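Local coordinates for protein spermidine N1-acetyltransferase (Vibrio cholerae O1 biovar El Tor, PDB 6DAU) that probably transfers an acetyl group from acetyl-CoA to the polyamines spermidine and spermine, as a dodecameric member of the GNAT family, at residues N20-R25 against E34-F39; R56-E61 against L107-T112; I79-E84 against I163-Y168. The protein carries 2 engineered substitutions. All blocks are in the same frame, centred on the assembly; numbering follows the deposited sequence.

Contact 1 (N20-R25 against E34-F39); sequences NLNNNR and EPYESF
Asn22 and Tyr36 meet because two first torsions steer their polar ends toward each other between a helix and a strand. In Tyr36, CG sits between the backbone N and the carbonyl carbon (chi1 65°), a setting that carries the phenol toward helix 15-24 although the CB itself does not point there. Asn22 places CG anti to its carbonyl carbon (chi1 -49°), and its CB already faces the strand. The two side chains then cross at about a right angle, with the amide and ring planes 60° apart.

The touching atoms are few. Asn22 ND2 gives a hydrogen to Tyr36 OH over 2.8 Å; at 133° the bond is well bent, and the hydroxyl is tilted somewhat out of the amide plane. The same nitrogen lies 3.6 Å from Tyr36 CZ, and it approaches the ring obliquely, at its hydroxyl end. Ile18, Leu42 and Leu45 also touch the Tyr36 side chain, placing it between helices 15-24 and 39-49, while Glu34 O lies in the ring plane at its edge. Ser29, on the partner strand of the small 29-31/34-36 hairpin, touches both Asn22 and Tyr36.

Beyond Tyr36 the chain passes through Glu37, whose carboxylate turns to a neighbouring subunit, and Ser38 caps the start of helix 39-49. The general lesson is one of economy: the hydroxyl of a largely buried tyrosine is met by a neutral amide donor, which implies that between these two side chains the link is one uncharged, bent hydrogen bond, to which Glu37 O adds another with His19 of the same helix.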
ATOM      1  N   ASN C  20      28.452  17.944  -2.210  1.00 65.29           N
ATOM      2  CA  ASN C  20      29.880  18.280  -2.305  1.00 68.88           C
ATOM      3  C   ASN C  20      30.303  19.264  -1.218  1.00 67.35           C
ATOM      4  O   ASN C  20      31.410  19.160  -0.726  1.00 67.12           O
ATOM      5  CB  ASN C  20      30.255  18.855  -3.686  1.00 66.02           C
ATOM      6  CG  ASN C  20      30.227  17.822  -4.779  1.00 66.33           C
ATOM      7  OD1 ASN C  20      30.478  16.642  -4.528  1.00 67.54           O
ATOM      8  ND2 ASN C  20      29.943  18.263  -6.018  1.00 61.90           N
ATOM      9  N   LEU C  21      29.419  20.196  -0.854  1.00 64.28           N
ATOM     10  CA  LEU C  21      29.710  21.127   0.242  1.00 68.95           C
ATOM     11  C   LEU C  21      29.983  20.467   1.598  1.00 74.98           C
ATOM     12  O   LEU C  21      30.759  21.027   2.379  1.00 78.40           O
ATOM     13  CB  LEU C  21      28.630  22.207   0.399  1.00 66.59           C
ATOM     14  CG  LEU C  21      28.610  23.379  -0.579  1.00 66.95           C
ATOM     15  CD1 LEU C  21      27.406  24.264  -0.275  1.00 64.30           C
ATOM     16  CD2 LEU C  21      29.869  24.200  -0.545  1.00 65.46           C
ATOM     17  N   ASN C  22      29.376  19.306   1.870  1.00 81.90           N
ATOM     18  CA  ASN C  22      29.656  18.559   3.114  1.00 86.44           C
ATOM     19  C   ASN C  22      30.937  17.728   3.094  1.00 96.46           C
ATOM     20  O   ASN C  22      31.544  17.501   4.146  1.00101.70           O
ATOM     21  CB  ASN C  22      28.525  17.625   3.479  1.00 86.91           C
ATOM     22  CG  ASN C  22      27.163  18.294   3.433  1.00 91.66           C
ATOM     23  OD1 ASN C  22      26.972  19.418   3.912  1.00 97.70           O
ATOM     24  ND2 ASN C  22      26.193  17.584   2.883  1.00 90.34           N
ATOM     25  N   ASN C  23      31.344  17.276   1.915  0.50106.99           N
ATOM     26  CA  ASN C  23      32.487  16.359   1.765  0.50116.04           C
ATOM     27  C   ASN C  23      33.820  16.943   2.264  0.50120.97           C
ATOM     28  O   ASN C  23      34.725  16.211   2.665  0.50127.11           O
ATOM     29  CB  ASN C  23      32.520  15.805   0.309  0.50121.88           C
ATOM     30  CG  ASN C  23      33.896  15.902  -0.395  0.50125.21           C
ATOM     31  OD1 ASN C  23      34.880  15.274   0.009  0.50122.93           O
ATOM     32  ND2 ASN C  23      33.933  16.661  -1.494  0.50123.23           N
ATOM     33  N   ASN C  24      33.911  18.270   2.240  1.00124.09           N
ATOM     34  CA  ASN C  24      34.999  19.021   2.860  1.00129.74           C
ATOM     35  C   ASN C  24      34.963  18.901   4.400  1.00123.81           C
ATOM     36  O   ASN C  24      36.001  18.620   5.038  1.00124.83           O
ATOM     37  CB  ASN C  24      34.930  20.507   2.420  1.00135.56           C
ATOM     38  CG  ASN C  24      36.301  21.086   2.073  1.00145.11           C
ATOM     39  OD1 ASN C  24      36.965  20.620   1.143  1.00147.31           O
ATOM     40  ND2 ASN C  24      36.725  22.113   2.812  1.00146.24           N
ATOM     41  N   ARG C  25      33.759  19.040   4.956  1.00117.10           N
ATOM     42  CA  ARG C  25      33.564  19.525   6.316  1.00115.60           C
ATOM     43  C   ARG C  25      33.768  18.693   7.591  1.00110.74           C
ATOM     44  O   ARG C  25      33.708  19.269   8.689  1.00109.41           O
ATOM     45  CB  ARG C  25      32.246  20.300   6.370  1.00112.76           C
ATOM     46  CG  ARG C  25      32.392  21.747   5.897  1.00122.42           C
ATOM     47  CD  ARG C  25      31.077  22.334   5.466  1.00125.13           C
ATOM     48  NE  ARG C  25      30.230  22.845   6.550  1.00126.87           N
ATOM     49  CZ  ARG C  25      29.187  22.198   7.079  1.00124.56           C
ATOM     50  NH1 ARG C  25      28.861  20.970   6.675  1.00117.87           N
ATOM     51  NH2 ARG C  25      28.469  22.776   8.030  1.00125.88           N
ATOM     52  N   GLU C  34      17.031  14.555   9.561  1.00 54.39           N
ATOM     53  CA  GLU C  34      17.387  13.165   9.216  1.00 56.74           C
ATOM     54  C   GLU C  34      18.852  13.129   8.763  1.00 53.51           C
ATOM     55  O   GLU C  34      19.240  13.925   7.910  1.00 49.43           O
ATOM     56  CB  GLU C  34      16.440  12.613   8.166  1.00 58.47           C
ATOM     57  CG  GLU C  34      14.949  12.820   8.540  1.00 64.61           C
ATOM     58  CD  GLU C  34      14.048  11.725   8.029  1.00 68.27           C
ATOM     59  OE1 GLU C  34      14.254  10.591   8.443  1.00 78.91           O
ATOM     60  OE2 GLU C  34      13.135  11.992   7.219  1.00 71.08           O
ATOM     61  N   PRO C  35      19.679  12.254   9.371  1.00 55.70           N
ATOM     62  CA  PRO C  35      21.128  12.199   9.043  1.00 56.66           C
ATOM     63  C   PRO C  35      21.322  11.556   7.664  1.00 57.37           C
ATOM     64  O   PRO C  35      20.497  10.760   7.247  1.00 58.79           O
ATOM     65  CB  PRO C  35      21.702  11.293  10.150  1.00 58.64           C
ATOM     66  CG  PRO C  35      20.556  10.335  10.463  1.00 62.13           C
ATOM     67  CD  PRO C  35      19.276  11.160  10.297  1.00 57.74           C
ATOM     68  N   TYR C  36      22.349  11.945   6.923  1.00 58.68           N
ATOM     69  CA  TYR C  36      22.670  11.246   5.671  1.00 54.37           C
ATOM     70  C   TYR C  36      24.178  11.378   5.462  1.00 58.84           C
ATOM     71  O   TYR C  36      24.787  12.339   5.958  1.00 53.01           O
ATOM     72  CB  TYR C  36      21.926  11.836   4.472  1.00 50.10           C
ATOM     73  CG  TYR C  36      22.313  13.256   4.148  1.00 50.36           C
ATOM     74  CD1 TYR C  36      21.722  14.341   4.827  1.00 48.43           C
ATOM     75  CD2 TYR C  36      23.309  13.521   3.202  1.00 50.54           C
ATOM     76  CE1 TYR C  36      22.094  15.652   4.551  1.00 51.90           C
ATOM     77  CE2 TYR C  36      23.714  14.819   2.927  1.00 49.66           C
ATOM     78  CZ  TYR C  36      23.096  15.880   3.574  1.00 55.45           C
ATOM     79  OH  TYR C  36      23.487  17.181   3.267  1.00 58.09           O
ATOM     80  N   GLU C  37      24.761  10.418   4.739  1.00 57.54           N
ATOM     81  CA  GLU C  37      26.143  10.539   4.278  1.00 58.41           C
ATOM     82  C   GLU C  37      26.228  10.460   2.745  1.00 58.96           C
ATOM     83  O   GLU C  37      27.098  11.090   2.142  1.00 59.62           O
ATOM     84  CB  GLU C  37      27.019   9.447   4.920  1.00 60.22           C
ATOM     85  CG  GLU C  37      27.040   9.534   6.449  1.00 57.46           C
ATOM     86  CD  GLU C  37      28.015   8.576   7.096  1.00 60.22           C
ATOM     87  OE1 GLU C  37      27.835   7.347   7.066  1.00 60.10           O
ATOM     88  OE2 GLU C  37      28.996   9.065   7.653  1.00 61.30           O
ATOM     89  N   SER C  38      25.354   9.671   2.111  1.00 55.15           N
ATOM     90  CA  SER C  38      25.441   9.475   0.665  1.00 53.81           C
ATOM     91  C   SER C  38      24.541  10.422  -0.116  1.00 52.83           C
ATOM     92  O   SER C  38      23.546  10.915   0.402  1.00 53.90           O
ATOM     93  CB  SER C  38      25.141   8.011   0.298  1.00 52.88           C
ATOM     94  OG  SER C  38      23.753   7.795   0.344  1.00 51.25           O
ATOM     95  N   PHE C  39      24.871  10.637  -1.381  1.00 56.65           N
ATOM     96  CA  PHE C  39      24.015  11.364  -2.298  1.00 53.45           C
ATOM     97  C   PHE C  39      22.646  10.689  -2.430  1.00 56.21           C
ATOM     98  O   PHE C  39      21.635  11.393  -2.479  1.00 52.78           O
ATOM     99  CB  PHE C  39      24.660  11.510  -3.684  1.00 55.82           C
ATOM    100  CG  PHE C  39      23.773  12.222  -4.685  1.00 56.49           C
ATOM    101  CD1 PHE C  39      23.699  13.626  -4.716  1.00 54.40           C
ATOM    102  CD2 PHE C  39      22.970  11.479  -5.577  1.00 54.77           C
ATOM    103  CE1 PHE C  39      22.866  14.265  -5.653  1.00 56.25           C
ATOM    104  CE2 PHE C  39      22.137  12.118  -6.491  1.00 55.46           C
ATOM    105  CZ  PHE C  39      22.089  13.514  -6.550  1.00 52.59           C
TER

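Contact 2 (R56-E61 against L107-T112); sequences RRFVVE and LDYSFT
Phe58 drives its edge into the face of Tyr109, a T-shaped pair with centroids 4.6 Å apart and planes at 64°. The leading atom is Phe58 CZ, only 3.3 Å from Tyr109 CZ, so the edge lands near the rim of the tyrosine ring at its hydroxyl end; Tyr109 OH in turn lies in the plane of the phenylalanine. Arg56 comes in at the edge of the tyrosine, its CD 3.4 Å from Tyr109 OH, the side chains crossing at about a right angle. Tyr109 reaches this spot with CG anti to the backbone N (chi1 168°), which points the phenol at the strand.

Strand 56-61 belongs to the central mixed sheet of the GNAT fold, and helix 98-112, which in this family follows the pyrophosphate-binding loop for acetyl-CoA, packs on it here. Leu7 touches Phe58 from the adjacent edge strand, while Leu114 packs on both Arg56 and Tyr109.

Farther out, the polar ends belong to a subunit interface. Glu37 of a neighbouring subunit forms a salt bridge with Arg56 through OE1 and a hydrogen bond with Tyr109 OH through OE2, and Tyr78 OH holds Arg56 NH2 within the chain.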
ATOM      1  N   ARG C  56      14.446  25.989   5.062  1.00 48.98           N
ATOM      2  CA  ARG C  56      14.467  26.730   3.805  1.00 53.49           C
ATOM      3  C   ARG C  56      15.922  26.941   3.395  1.00 56.42           C
ATOM      4  O   ARG C  56      16.767  27.317   4.239  1.00 57.94           O
ATOM      5  CB  ARG C  56      13.748  28.071   3.933  1.00 53.03           C
ATOM      6  CG  ARG C  56      12.219  27.959   4.114  1.00 54.74           C
ATOM      7  CD  ARG C  56      11.630  29.326   4.456  1.00 59.06           C
ATOM      8  NE  ARG C  56      10.252  29.237   4.946  1.00 61.22           N
ATOM      9  CZ  ARG C  56       9.166  29.242   4.164  1.00 61.06           C
ATOM     10  NH1 ARG C  56       9.289  29.343   2.852  1.00 61.49           N
ATOM     11  NH2 ARG C  56       7.960  29.139   4.681  1.00 61.19           N
ATOM     12  N   ARG C  57      16.197  26.685   2.114  1.00 54.09           N
ATOM     13  CA  ARG C  57      17.559  26.705   1.579  1.00 53.15           C
ATOM     14  C   ARG C  57      17.651  27.503   0.302  1.00 54.19           C
ATOM     15  O   ARG C  57      16.758  27.466  -0.551  1.00 55.14           O
ATOM     16  CB  ARG C  57      18.081  25.282   1.345  1.00 47.56           C
ATOM     17  CG  ARG C  57      18.423  24.596   2.665  1.00 48.23           C
ATOM     18  CD  ARG C  57      18.883  23.147   2.454  1.00 50.14           C
ATOM     19  NE  ARG C  57      19.240  22.571   3.761  1.00 50.49           N
ATOM     20  CZ  ARG C  57      18.374  21.970   4.586  1.00 50.76           C
ATOM     21  NH1 ARG C  57      18.787  21.528   5.749  1.00 49.44           N
ATOM     22  NH2 ARG C  57      17.093  21.798   4.249  1.00 46.10           N
ATOM     23  N   PHE C  58      18.759  28.243   0.187  1.00 55.26           N
ATOM     24  CA  PHE C  58      18.980  29.124  -0.934  1.00 56.81           C
ATOM     25  C   PHE C  58      20.386  28.909  -1.420  1.00 57.22           C
ATOM     26  O   PHE C  58      21.335  28.953  -0.617  1.00 58.77           O
ATOM     27  CB  PHE C  58      18.724  30.587  -0.517  1.00 58.71           C
ATOM     28  CG  PHE C  58      17.316  30.826  -0.080  1.00 62.14           C
ATOM     29  CD1 PHE C  58      16.320  31.052  -1.033  1.00 64.69           C
ATOM     30  CD2 PHE C  58      16.970  30.713   1.261  1.00 61.73           C
ATOM     31  CE1 PHE C  58      14.997  31.214  -0.646  1.00 65.75           C
ATOM     32  CE2 PHE C  58      15.642  30.862   1.655  1.00 66.29           C
ATOM     33  CZ  PHE C  58      14.656  31.133   0.711  1.00 68.60           C
ATOM     34  N   VAL C  59      20.537  28.627  -2.714  1.00 57.99           N
ATOM     35  CA  VAL C  59      21.885  28.517  -3.249  1.00 57.88           C
ATOM     36  C   VAL C  59      22.322  29.887  -3.744  1.00 62.47           C
ATOM     37  O   VAL C  59      21.542  30.643  -4.330  1.00 65.32           O
ATOM     38  CB  VAL C  59      22.126  27.355  -4.246  1.00 61.56           C
ATOM     39  CG1 VAL C  59      21.079  26.260  -4.141  1.00 52.98           C
ATOM     40  CG2 VAL C  59      22.283  27.821  -5.674  1.00 64.13           C
ATOM     41  N   VAL C  60      23.570  30.215  -3.452  1.00 61.72           N
ATOM     42  CA  VAL C  60      24.140  31.492  -3.803  1.00 63.98           C
ATOM     43  C   VAL C  60      24.893  31.323  -5.123  1.00 66.03           C
ATOM     44  O   VAL C  60      25.736  30.432  -5.250  1.00 66.58           O
ATOM     45  CB  VAL C  60      25.070  31.993  -2.678  1.00 65.70           C
ATOM     46  CG1 VAL C  60      25.727  33.323  -3.048  1.00 62.64           C
ATOM     47  CG2 VAL C  60      24.309  32.100  -1.357  1.00 61.61           C
ATOM     48  N   GLU C  61      24.568  32.170  -6.099  1.00 70.66           N
ATOM     49  CA  GLU C  61      25.252  32.226  -7.400  1.00 70.51           C
ATOM     50  C   GLU C  61      25.804  33.616  -7.691  1.00 75.36           C
ATOM     51  O   GLU C  61      25.284  34.613  -7.189  1.00 77.20           O
ATOM     52  CB  GLU C  61      24.321  31.793  -8.537  1.00 70.03           C
ATOM     53  CG  GLU C  61      23.978  30.303  -8.519  1.00 72.23           C
ATOM     54  CD  GLU C  61      22.757  29.945  -9.345  1.00 71.92           C
ATOM     55  OE1 GLU C  61      22.788  28.880 -10.002  1.00 71.97           O
ATOM     56  OE2 GLU C  61      21.762  30.715  -9.337  1.00 71.13           O
ATOM     57  N   LEU C 107      19.418  37.537   6.489  1.00 57.32           N
ATOM     58  CA  LEU C 107      18.680  38.303   7.476  1.00 58.15           C
ATOM     59  C   LEU C 107      17.568  39.085   6.832  1.00 59.26           C
ATOM     60  O   LEU C 107      16.448  39.151   7.357  1.00 60.22           O
ATOM     61  CB  LEU C 107      19.617  39.215   8.271  1.00 61.04           C
ATOM     62  CG  LEU C 107      20.636  38.469   9.153  1.00 66.57           C
ATOM     63  CD1 LEU C 107      21.442  39.454   9.964  1.00 66.54           C
ATOM     64  CD2 LEU C 107      19.995  37.441  10.084  1.00 62.52           C
ATOM     65  N   ASP C 108      17.870  39.658   5.672  1.00 61.26           N
ATOM     66  CA  ASP C 108      16.885  40.384   4.908  1.00 62.48           C
ATOM     67  C   ASP C 108      15.663  39.512   4.579  1.00 58.86           C
ATOM     68  O   ASP C 108      14.506  39.930   4.780  1.00 57.69           O
ATOM     69  CB  ASP C 108      17.462  40.922   3.629  1.00 68.32           C
ATOM     70  CG  ASP C 108      17.987  42.330   3.768  1.00 86.40           C
ATOM     71  OD1 ASP C 108      17.201  43.229   4.103  1.00101.21           O
ATOM     72  OD2 ASP C 108      19.185  42.531   3.546  1.00 84.40           O
ATOM     73  N   TYR C 109      15.921  38.315   4.066  1.00 56.95           N
ATOM     74  CA  TYR C 109      14.847  37.445   3.723  1.00 57.41           C
ATOM     75  C   TYR C 109      14.079  37.013   5.002  1.00 54.48           C
ATOM     76  O   TYR C 109      12.847  37.073   5.028  1.00 52.80           O
ATOM     77  CB  TYR C 109      15.394  36.259   2.940  1.00 59.19           C
ATOM     78  CG  TYR C 109      14.393  35.153   2.770  1.00 58.48           C
ATOM     79  CD1 TYR C 109      13.474  35.143   1.710  1.00 59.12           C
ATOM     80  CD2 TYR C 109      14.404  34.091   3.659  1.00 59.92           C
ATOM     81  CE1 TYR C 109      12.577  34.084   1.544  1.00 60.19           C
ATOM     82  CE2 TYR C 109      13.525  33.021   3.513  1.00 61.79           C
ATOM     83  CZ  TYR C 109      12.618  33.037   2.467  1.00 63.31           C
ATOM     84  OH  TYR C 109      11.769  31.975   2.399  1.00 69.63           O
ATOM     85  N   SER C 110      14.815  36.636   6.049  1.00 53.11           N
ATOM     86  CA  SER C 110      14.214  36.218   7.319  1.00 54.26           C
ATOM     87  C   SER C 110      13.287  37.267   7.909  1.00 56.73           C
ATOM     88  O   SER C 110      12.185  36.935   8.395  1.00 56.54           O
ATOM     89  CB  SER C 110      15.293  35.863   8.337  1.00 51.74           C
ATOM     90  OG  SER C 110      16.102  34.849   7.804  1.00 58.45           O
ATOM     91  N   PHE C 111      13.730  38.531   7.847  1.00 59.53           N
ATOM     92  CA  PHE C 111      13.061  39.595   8.595  1.00 56.18           C
ATOM     93  C   PHE C 111      12.126  40.461   7.785  1.00 57.81           C
ATOM     94  O   PHE C 111      11.250  41.102   8.359  1.00 59.65           O
ATOM     95  CB  PHE C 111      14.095  40.481   9.300  1.00 58.46           C
ATOM     96  CG  PHE C 111      14.823  39.792  10.423  1.00 56.37           C
ATOM     97  CD1 PHE C 111      14.150  38.926  11.299  1.00 52.95           C
ATOM     98  CD2 PHE C 111      16.196  40.017  10.616  1.00 56.98           C
ATOM     99  CE1 PHE C 111      14.826  38.328  12.357  1.00 52.21           C
ATOM    100  CE2 PHE C 111      16.867  39.409  11.675  1.00 53.87           C
ATOM    101  CZ  PHE C 111      16.182  38.584  12.557  1.00 53.75           C
ATOM    102  N   THR C 112      12.290  40.504   6.465  1.00 59.20           N
ATOM    103  CA  THR C 112      11.432  41.378   5.644  1.00 59.49           C
ATOM    104  C   THR C 112      10.415  40.575   4.854  1.00 60.49           C
ATOM    105  O   THR C 112       9.438  41.154   4.386  1.00 63.56           O
ATOM    106  CB  THR C 112      12.213  42.304   4.651  1.00 62.13           C
ATOM    107  OG1 THR C 112      12.852  41.508   3.641  1.00 59.49           O
ATOM    108  CG2 THR C 112      13.262  43.130   5.365  1.00 60.46           C
TER

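Contact 3 (I79-E84 against I163-Y168); sequences IHRSAE and ILQSKY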
ATOM      1  N   ILE C  79       5.340  29.752  15.474  1.00 52.32           N
ATOM      2  CA  ILE C  79       4.664  30.291  16.680  1.00 52.82           C
ATOM      3  C   ILE C  79       5.634  31.248  17.378  1.00 54.98           C
ATOM      4  O   ILE C  79       5.318  32.404  17.635  1.00 53.24           O
ATOM      5  CB  ILE C  79       4.236  29.187  17.687  1.00 55.08           C
ATOM      6  CG1 ILE C  79       3.393  28.092  17.006  1.00 57.36           C
ATOM      7  CG2 ILE C  79       3.498  29.783  18.907  1.00 54.71           C
ATOM      8  CD1 ILE C  79       2.110  28.565  16.352  1.00 62.18           C
ATOM      9  N   HIS C  80       6.823  30.748  17.676  1.00 53.18           N
ATOM     10  CA  HIS C  80       7.850  31.554  18.317  1.00 55.28           C
ATOM     11  C   HIS C  80       8.553  32.465  17.334  1.00 54.31           C
ATOM     12  O   HIS C  80       9.164  33.439  17.755  1.00 60.19           O
ATOM     13  CB  HIS C  80       8.811  30.644  19.096  1.00 55.60           C
ATOM     14  CG  HIS C  80       8.097  29.882  20.172  1.00 55.97           C
ATOM     15  ND1 HIS C  80       7.406  30.487  21.207  1.00 59.33           N
ATOM     16  CD2 HIS C  80       8.059  28.552  20.413  1.00 54.67           C
ATOM     17  CE1 HIS C  80       6.932  29.542  22.013  1.00 60.87           C
ATOM     18  NE2 HIS C  80       7.306  28.361  21.547  1.00 56.92           N
ATOM     19  N   ARG C  81       8.413  32.171  16.039  0.50 51.78           N
ATOM     20  CA  ARG C  81       8.974  32.979  14.941  0.50 50.94           C
ATOM     21  C   ARG C  81      10.497  33.045  15.044  0.50 52.94           C
ATOM     22  O   ARG C  81      11.092  34.120  15.028  0.50 53.27           O
ATOM     23  CB  ARG C  81       8.351  34.383  14.896  0.50 48.69           C
ATOM     24  CG  ARG C  81       6.820  34.379  14.854  0.50 47.94           C
ATOM     25  CD  ARG C  81       6.300  35.867  14.842  0.50 46.64           C
ATOM     26  NE  ARG C  81       7.009  36.862  14.028  0.50 45.98           N
ATOM     27  CZ  ARG C  81       7.289  38.116  14.445  0.50 46.89           C
ATOM     28  NH1 ARG C  81       6.929  38.613  15.645  0.50 47.14           N
ATOM     29  NH2 ARG C  81       7.961  38.917  13.652  0.50 44.29           N
ATOM     30  N   SER C  82      11.120  31.883  15.188  1.00 50.90           N
ATOM     31  CA  SER C  82      12.556  31.813  15.310  1.00 53.17           C
ATOM     32  C   SER C  82      13.097  30.769  14.335  1.00 53.75           C
ATOM     33  O   SER C  82      12.350  29.884  13.899  1.00 55.30           O
ATOM     34  CB  SER C  82      12.939  31.479  16.743  1.00 52.71           C
ATOM     35  OG  SER C  82      12.464  30.185  17.094  1.00 56.94           O
ATOM     36  N   ALA C  83      14.378  30.876  14.000  1.00 52.24           N
ATOM     37  CA  ALA C  83      15.043  29.925  13.114  1.00 52.52           C
ATOM     38  C   ALA C  83      16.545  29.946  13.377  1.00 57.63           C
ATOM     39  O   ALA C  83      17.097  30.977  13.795  1.00 55.20           O
ATOM     40  CB  ALA C  83      14.784  30.230  11.635  1.00 50.09           C
ATOM     41  N   GLU C  84      17.188  28.811  13.099  1.00 52.70           N
ATOM     42  CA  GLU C  84      18.621  28.700  13.119  1.00 53.85           C
ATOM     43  C   GLU C  84      19.172  28.897  11.713  1.00 56.24           C
ATOM     44  O   GLU C  84      18.668  28.312  10.742  1.00 54.53           O
ATOM     45  CB  GLU C  84      19.063  27.362  13.691  1.00 55.94           C
ATOM     46  CG  GLU C  84      20.588  27.185  13.682  1.00 57.09           C
ATOM     47  CD  GLU C  84      21.045  25.841  14.221  1.00 61.84           C
ATOM     48  OE1 GLU C  84      20.245  25.118  14.865  1.00 62.03           O
ATOM     49  OE2 GLU C  84      22.241  25.523  14.011  1.00 64.63           O
ATOM     50  N   ILE C 163      20.057  37.636  16.817  1.00 60.23           N
ATOM     51  CA  ILE C 163      19.737  38.958  16.377  1.00 60.53           C
ATOM     52  C   ILE C 163      18.233  38.998  16.218  1.00 58.44           C
ATOM     53  O   ILE C 163      17.657  38.065  15.733  1.00 57.51           O
ATOM     54  CB  ILE C 163      20.413  39.333  15.073  1.00 61.79           C
ATOM     55  CG1 ILE C 163      20.190  40.807  14.805  1.00 65.13           C
ATOM     56  CG2 ILE C 163      19.846  38.528  13.942  1.00 57.41           C
ATOM     57  CD1 ILE C 163      21.092  41.391  13.759  1.00 67.12           C
ATOM     58  N   LEU C 164      17.600  40.074  16.653  1.00 57.56           N
ATOM     59  CA  LEU C 164      16.160  40.211  16.556  1.00 55.67           C
ATOM     60  C   LEU C 164      15.729  41.021  15.376  1.00 58.48           C
ATOM     61  O   LEU C 164      16.461  41.807  14.864  1.00 60.91           O
ATOM     62  CB  LEU C 164      15.591  40.821  17.818  1.00 52.67           C
ATOM     63  CG  LEU C 164      15.900  40.059  19.086  1.00 54.98           C
ATOM     64  CD1 LEU C 164      15.484  40.836  20.308  1.00 54.46           C
ATOM     65  CD2 LEU C 164      15.241  38.703  19.069  1.00 52.31           C
ATOM     66  N   GLN C 165      14.511  40.809  14.953  1.00 58.58           N
ATOM     67  CA  GLN C 165      13.976  41.507  13.820  1.00 64.23           C
ATOM     68  C   GLN C 165      14.034  43.020  13.960  1.00 65.46           C
ATOM     69  O   GLN C 165      14.415  43.707  13.046  1.00 68.87           O
ATOM     70  CB  GLN C 165      12.542  41.064  13.603  1.00 59.68           C
ATOM     71  CG  GLN C 165      11.906  41.549  12.332  1.00 59.02           C
ATOM     72  CD  GLN C 165      10.454  41.207  12.270  1.00 57.83           C
ATOM     73  OE1 GLN C 165       9.799  41.123  13.276  1.00 57.93           O
ATOM     74  NE2 GLN C 165       9.954  40.995  11.092  1.00 57.12           N
ATOM     75  N   SER C 166      13.649  43.531  15.112  1.00 65.92           N
ATOM     76  CA  SER C 166      13.644  44.957  15.324  1.00 72.88           C
ATOM     77  C   SER C 166      15.027  45.520  15.171  1.00 77.44           C
ATOM     78  O   SER C 166      15.239  46.446  14.439  1.00 79.20           O
ATOM     79  CB  SER C 166      13.104  45.283  16.692  1.00 72.59           C
ATOM     80  OG  SER C 166      13.555  44.343  17.628  1.00 79.60           O
ATOM     81  N   LYS C 167      15.990  44.919  15.829  1.00 81.59           N
ATOM     82  CA  LYS C 167      17.334  45.411  15.727  1.00 82.40           C
ATOM     83  C   LYS C 167      17.907  45.360  14.338  1.00 87.14           C
ATOM     84  O   LYS C 167      18.661  46.232  13.982  1.00 89.15           O
ATOM     85  CB  LYS C 167      18.263  44.693  16.666  1.00 87.14           C
ATOM     86  CG  LYS C 167      19.682  45.178  16.500  1.00 93.36           C
ATOM     87  CD  LYS C 167      20.669  44.379  17.318  1.00 92.67           C
ATOM     88  CE  LYS C 167      22.068  44.560  16.783  1.00 97.09           C
ATOM     89  NZ  LYS C 167      23.027  44.743  17.899  1.00103.84           N
ATOM     90  N   TYR C 168      17.575  44.358  13.538  1.00 78.71           N
ATOM     91  CA  TYR C 168      18.121  44.312  12.193  1.00 81.18           C
ATOM     92  C   TYR C 168      17.419  45.300  11.305  1.00 85.40           C
ATOM     93  O   TYR C 168      18.004  45.810  10.377  1.00 95.83           O
ATOM     94  CB  TYR C 168      18.075  42.920  11.572  1.00 78.21           C
ATOM     95  CG  TYR C 168      18.333  42.916  10.082  1.00 79.50           C
ATOM     96  CD1 TYR C 168      19.592  42.689   9.569  1.00 80.83           C
ATOM     97  CD2 TYR C 168      17.322  43.150   9.198  1.00 81.65           C
ATOM     98  CE1 TYR C 168      19.828  42.689   8.212  1.00 82.65           C
ATOM     99  CE2 TYR C 168      17.543  43.152   7.842  1.00 84.68           C
ATOM    100  CZ  TYR C 168      18.799  42.924   7.349  1.00 88.41           C
ATOM    101  OH  TYR C 168      18.995  42.940   5.983  1.00 84.16           O
TER
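The guanidinium of Arg81 meets the amide of Gln165 at its edge: Gln165 OE1 lies close to the guanidinium plane beside NH2, and Gln165 NE2 lies in that plane as well. The two flat groups are turned 57° against each other, so they do not stack. Arg81 NH2 donates to Gln165 OE1 at 2.9 Å, but with an angle of 128° at the hydrogen the bond is weak, and since the arginine is modelled in two conformers, of which one is described, it is tentative. A bend at chi3 (41°) swings the end of Arg81 toward helix 165-168, while Gln165 runs extended from its backbone to meet it (chi1 -171°).

Stronger partners fix both groups. Arg81 NE binds Asn115 O, and Gln165 NE2 is shared between Phe111 O and Asn115 OD1. One loop residue thus serves both sides of the contact, and the amide's rotation is set by its two acceptors, which leaves OE1 turned to the arginine. The surroundings are also an assembly interface: Arg81 packs on its counterpart in one neighbouring subunit, and Phe150 of another touches Gln165.

The backbone accounts for the rest. Leu164 occupies the N-cap position where strand 154-164 gives way to the short helix. Across the contact, Arg81 has left-handed backbone angles (61°/50°), and together with Ser82 it faces Asn77, whose OD1 accepts hydrogen bonds from Ile79 N and His80 N. This is a G1 beta bulge closing the tight hairpin between strands 67-77 and 82-89 of the GNAT sheet.

The three contacts run across the subunit from helix 15-24 to the C-terminal helix 165-168. Contacts 2 and 3 are neighbours, with centres about 14 Å apart, and they touch: Leu107 CB packs on Tyr168 CE1 at 3.5 Å, and Phe111 CZ lies 3.5 Å from Ile163 O. Both reach the same sheet, whose parallel strands 82-89 and 118-124 are, in GNAT enzymes, the pair between which acetyl-CoA is expected to bind. Contact 1 stands apart within the chain, its centre about 21 Å from that of contact 2 and 28 Å from that of contact 3. Assembly brings copies of them together, since Glu37 from segment 34-39 of one subunit meets contact 2 of another.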